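Local coordinates for protein putative acyl-CoA thioester hydrolase YbhC (Escherichia coli K-12, PDB 3GRH) that is a putative thioesterase of the pectinesterase family, an outer-membrane lipoprotein that neither binds pectin nor has pectinesterase activity, at residues F54-T58 / P59-A63; V297-S300 / R301-E305. All blocks are in the same frame, centred on the assembly; numbering follows the deposited sequence.

Contact 1. Residues F54-T58 / P59-A63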
# COMPACT_ATOMS: atom_id res chain seq x y z
N PHE A 54 11.74 3.48 -9.02
CA PHE A 54 11.82 4.84 -8.49
C PHE A 54 12.41 5.83 -9.48
O PHE A 54 12.71 6.95 -9.12
CB PHE A 54 12.58 4.86 -7.18
CG PHE A 54 11.87 4.25 -6.02
CD1 PHE A 54 10.52 4.07 -6.01
CD2 PHE A 54 12.58 3.98 -4.88
CE1 PHE A 54 9.87 3.52 -4.86
CE2 PHE A 54 11.96 3.46 -3.80
CZ PHE A 54 10.59 3.25 -3.82
N ALA A 55 12.51 5.45 -10.74
CA ALA A 55 13.09 6.29 -11.75
C ALA A 55 12.38 7.62 -11.88
O ALA A 55 11.16 7.69 -11.64
CB ALA A 55 13.05 5.57 -13.05
N SER A 56 13.12 8.68 -12.18
CA SER A 56 12.50 10.02 -12.44
C SER A 56 11.83 10.06 -13.82
O SER A 56 12.00 9.13 -14.62
CB SER A 56 13.53 11.14 -12.35
OG SER A 56 14.43 11.07 -13.42
N LEU A 57 11.08 11.11 -14.15
CA LEU A 57 10.64 11.21 -15.58
C LEU A 57 11.41 12.23 -16.40
O LEU A 57 11.58 12.04 -17.60
CB LEU A 57 9.13 11.38 -15.77
CG LEU A 57 8.63 11.11 -17.21
CD1 LEU A 57 9.55 10.20 -18.04
CD2 LEU A 57 7.20 10.50 -17.19
N THR A 58 11.86 13.31 -15.75
CA THR A 58 12.76 14.24 -16.40
C THR A 58 14.02 13.48 -16.85
O THR A 58 14.39 12.48 -16.23
CB THR A 58 13.18 15.37 -15.44
OG1 THR A 58 12.11 15.66 -14.53
CG2 THR A 58 13.55 16.63 -16.22
N PRO A 59 14.65 13.92 -17.96
CA PRO A 59 16.06 13.59 -18.20
C PRO A 59 16.97 14.50 -17.36
O PRO A 59 16.50 15.53 -16.87
CB PRO A 59 16.25 13.89 -19.70
CG PRO A 59 14.90 14.33 -20.23
CD PRO A 59 14.07 14.71 -19.06
N GLY A 60 18.24 14.13 -17.22
CA GLY A 60 19.17 14.81 -16.29
C GLY A 60 18.89 14.51 -14.81
O GLY A 60 19.53 15.11 -13.92
N ALA A 61 17.97 13.57 -14.57
CA ALA A 61 17.40 13.32 -13.24
C ALA A 61 17.60 11.87 -12.73
O ALA A 61 17.22 10.87 -13.37
CB ALA A 61 15.91 13.67 -13.22
N ALA A 62 18.22 11.80 -11.56
CA ALA A 62 18.51 10.56 -10.91
C ALA A 62 17.20 10.00 -10.34
O ALA A 62 16.24 10.75 -10.05
CB ALA A 62 19.52 10.79 -9.81
N ALA A 63 17.18 8.68 -10.19
CA ALA A 63 16.08 7.99 -9.51
C ALA A 63 16.02 8.45 -8.07
O ALA A 63 17.02 8.86 -7.48
CB ALA A 63 16.33 6.49 -9.54
O HOH W 1 15.77 7.92 -13.09

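Contact 2. Residues V297-S300 / R301-E305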
# COMPACT_ATOMS: atom_id res chain seq x y z
N VAL A 297 -2.09 -12.85 5.63
CA VAL A 297 -3.49 -13.07 5.29
C VAL A 297 -4.22 -13.66 6.45
O VAL A 297 -3.76 -14.70 6.97
CB VAL A 297 -3.61 -14.01 4.08
CG1 VAL A 297 -5.13 -14.40 3.88
CG2 VAL A 297 -3.09 -13.36 2.87
N VAL A 298 -5.35 -13.05 6.84
CA VAL A 298 -6.18 -13.54 7.96
C VAL A 298 -7.43 -14.16 7.40
O VAL A 298 -7.88 -13.76 6.32
CB VAL A 298 -6.48 -12.47 9.00
CG1 VAL A 298 -5.18 -11.97 9.63
CG2 VAL A 298 -7.22 -11.27 8.38
N ASN A 299 -7.99 -15.14 8.09
CA ASN A 299 -9.21 -15.77 7.59
C ASN A 299 -10.38 -15.69 8.59
O ASN A 299 -11.32 -16.48 8.52
CB ASN A 299 -8.96 -17.22 7.17
CG ASN A 299 -8.69 -18.11 8.32
OD1 ASN A 299 -8.35 -17.66 9.42
ND2 ASN A 299 -8.77 -19.42 8.08
N SER A 300 -10.36 -14.65 9.43
CA SER A 300 -11.41 -14.45 10.44
C SER A 300 -12.69 -13.85 9.85
O SER A 300 -13.83 -14.04 10.41
CB SER A 300 -10.88 -13.58 11.57
OG SER A 300 -10.08 -12.55 11.08
N ARG A 301 -12.57 -13.11 8.75
CA ARG A 301 -13.75 -12.50 8.15
C ARG A 301 -14.24 -13.34 6.98
O ARG A 301 -15.44 -13.55 6.78
CB ARG A 301 -13.46 -11.06 7.68
CG ARG A 301 -14.65 -10.34 7.15
CD ARG A 301 -14.23 -9.08 6.51
NE ARG A 301 -13.43 -9.27 5.29
CZ ARG A 301 -13.90 -9.16 4.05
NH1 ARG A 301 -15.21 -8.93 3.86
NH2 ARG A 301 -13.10 -9.29 3.01
N THR A 302 -13.29 -13.83 6.18
CA THR A 302 -13.60 -14.67 5.02
C THR A 302 -12.66 -15.83 4.95
O THR A 302 -11.45 -15.70 5.25
CB THR A 302 -13.66 -13.89 3.68
OG1 THR A 302 -13.91 -14.80 2.59
CG2 THR A 302 -12.42 -13.14 3.39
N GLN A 303 -13.22 -16.99 4.65
CA GLN A 303 -12.42 -18.16 4.47
C GLN A 303 -12.38 -18.60 3.01
O GLN A 303 -11.77 -19.63 2.67
CB GLN A 303 -12.99 -19.29 5.35
CG GLN A 303 -12.77 -19.03 6.79
CD GLN A 303 -12.43 -20.30 7.55
OE1 GLN A 303 -12.98 -21.37 7.28
NE2 GLN A 303 -11.51 -20.18 8.50
N GLN A 304 -13.06 -17.86 2.14
CA GLN A 304 -13.23 -18.32 0.76
C GLN A 304 -12.20 -17.78 -0.23
O GLN A 304 -12.05 -18.32 -1.34
CB GLN A 304 -14.62 -17.97 0.20
CG GLN A 304 -15.18 -16.58 0.52
CD GLN A 304 -16.68 -16.48 0.20
OE1 GLN A 304 -17.46 -15.91 0.99
NE2 GLN A 304 -17.09 -17.05 -0.94
N GLU A 305 -11.56 -16.68 0.12
CA GLU A 305 -10.68 -16.01 -0.82
C GLU A 305 -9.77 -15.05 -0.10
O GLU A 305 -10.10 -14.58 1.00
CB GLU A 305 -11.50 -15.24 -1.84
CG GLU A 305 -12.37 -14.12 -1.18
CD GLU A 305 -13.32 -13.44 -2.18
OE1 GLU A 305 -13.07 -13.48 -3.41
OE2 GLU A 305 -14.35 -12.86 -1.71
O HOH W 2 -10.51 -12.69 6.78

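Contact 1. Residues F54-T58 / P59-A63
S56 reaches across this short turn of chain with its hydroxyl, which comes to rest between two backbone carbonyls: OG lies 2.8 Å from A61 O and 3.1 Å from T58 O. A hydroxyl has one proton to give, and which carbonyl receives it is not settled. The torsion places OG between the backbone N and the carbonyl carbon (chi1 69°), directed at the returning chain, and serine is short enough to sit in so narrow a turn. A water adds a second link beside it, accepting from S56 N at 2.9 Å and donating to A61 O at 3.3 Å. A61 CB sits tight against S56 OG at 3.0 Å and lies 3.6 Å from T58 O; nearer the loop's mouth, A63 CB lies 3.9 Å from A55 CA. Alanine suits A61, crowded by the hydroxyl, and A63, where the two backbones come close. The reversal itself is made by P59, whose ring limits phi, and G60, whose positive phi a residue without a side chain adopts easily. At the open end of the loop F54 O approaches A63 CA, and F54 also pairs through its backbone with W64, their rings meeting at an incline. The turn projects at the surface just after helix 50-53 and well before strand 77-79, while R267, at the start of strand 267-271, donates a hydrogen bond to F54 O.

Contact 2. Residues V297-S300 / R301-E305
N299 and Q303 bring their amides together through their torsions: CG of N299 sits between its backbone N and carbonyl carbon (chi1 69°), while CG of Q303 stands beside its own backbone N (chi1 -70°) and the chain then bends at the next bond. They belong to a loop of the right-handed parallel beta-helix known from pectinesterases, and the loop ends in an ST turn. N299, a short amide, keeps its polar end within range of Q303. As modelled, N299 ND2 and Q303 NE2 are 2.9 Å apart; both are donors, which makes the built orientation of at least one amide doubtful. Q303 CG also packs 3.4 Å from N299 O, so the glutamine's aliphatic part lies against the backbone. Were N299 an alanine, the Q303 amide would probably lose its neighbour and be freer to swing at the surface. Beneath the amides the backbone folds tightly: N299 CA makes a CA-H...O contact with T302 O at 3.2 Å, and a water donates to V298 O and accepts from R301 N, each at 2.9 Å. S300, a small polar residue, hydrogen-bonds D216 OD1 through its OG. R301, long and bent near its end, sends its guanidinium inward: NH2 forms a salt bridge with D278, and NH1 donates hydrogen bonds to backbone D219 O and G221 O. Its side chain lies about 8 Å from those of D280, the predicted nucleophile, and R340, a probable substrate-binding residue. T302 suits the final turn because its OG1 accepts from Q304 N at 3.2 Å, with an N-H...O angle of 162°.

Contact 1 comes first along the chain, in the loop between helix 50-53 and strand 77-79, and is complete long before contact 2 opens in the loop from strand 294-297 to strand 307-311. Their centres lie 41 Å apart, on opposite sides of the chain's centre, and their nearest atoms are about 23 Å from each other, so they do not touch. The beta-helix is what they have in common: contact 1 is attached to it through R267 at strand 267-271, whereas contact 2 directly joins two of its strands. The first decorates the surface away from the annotated sites; the second lies near the predicted active site.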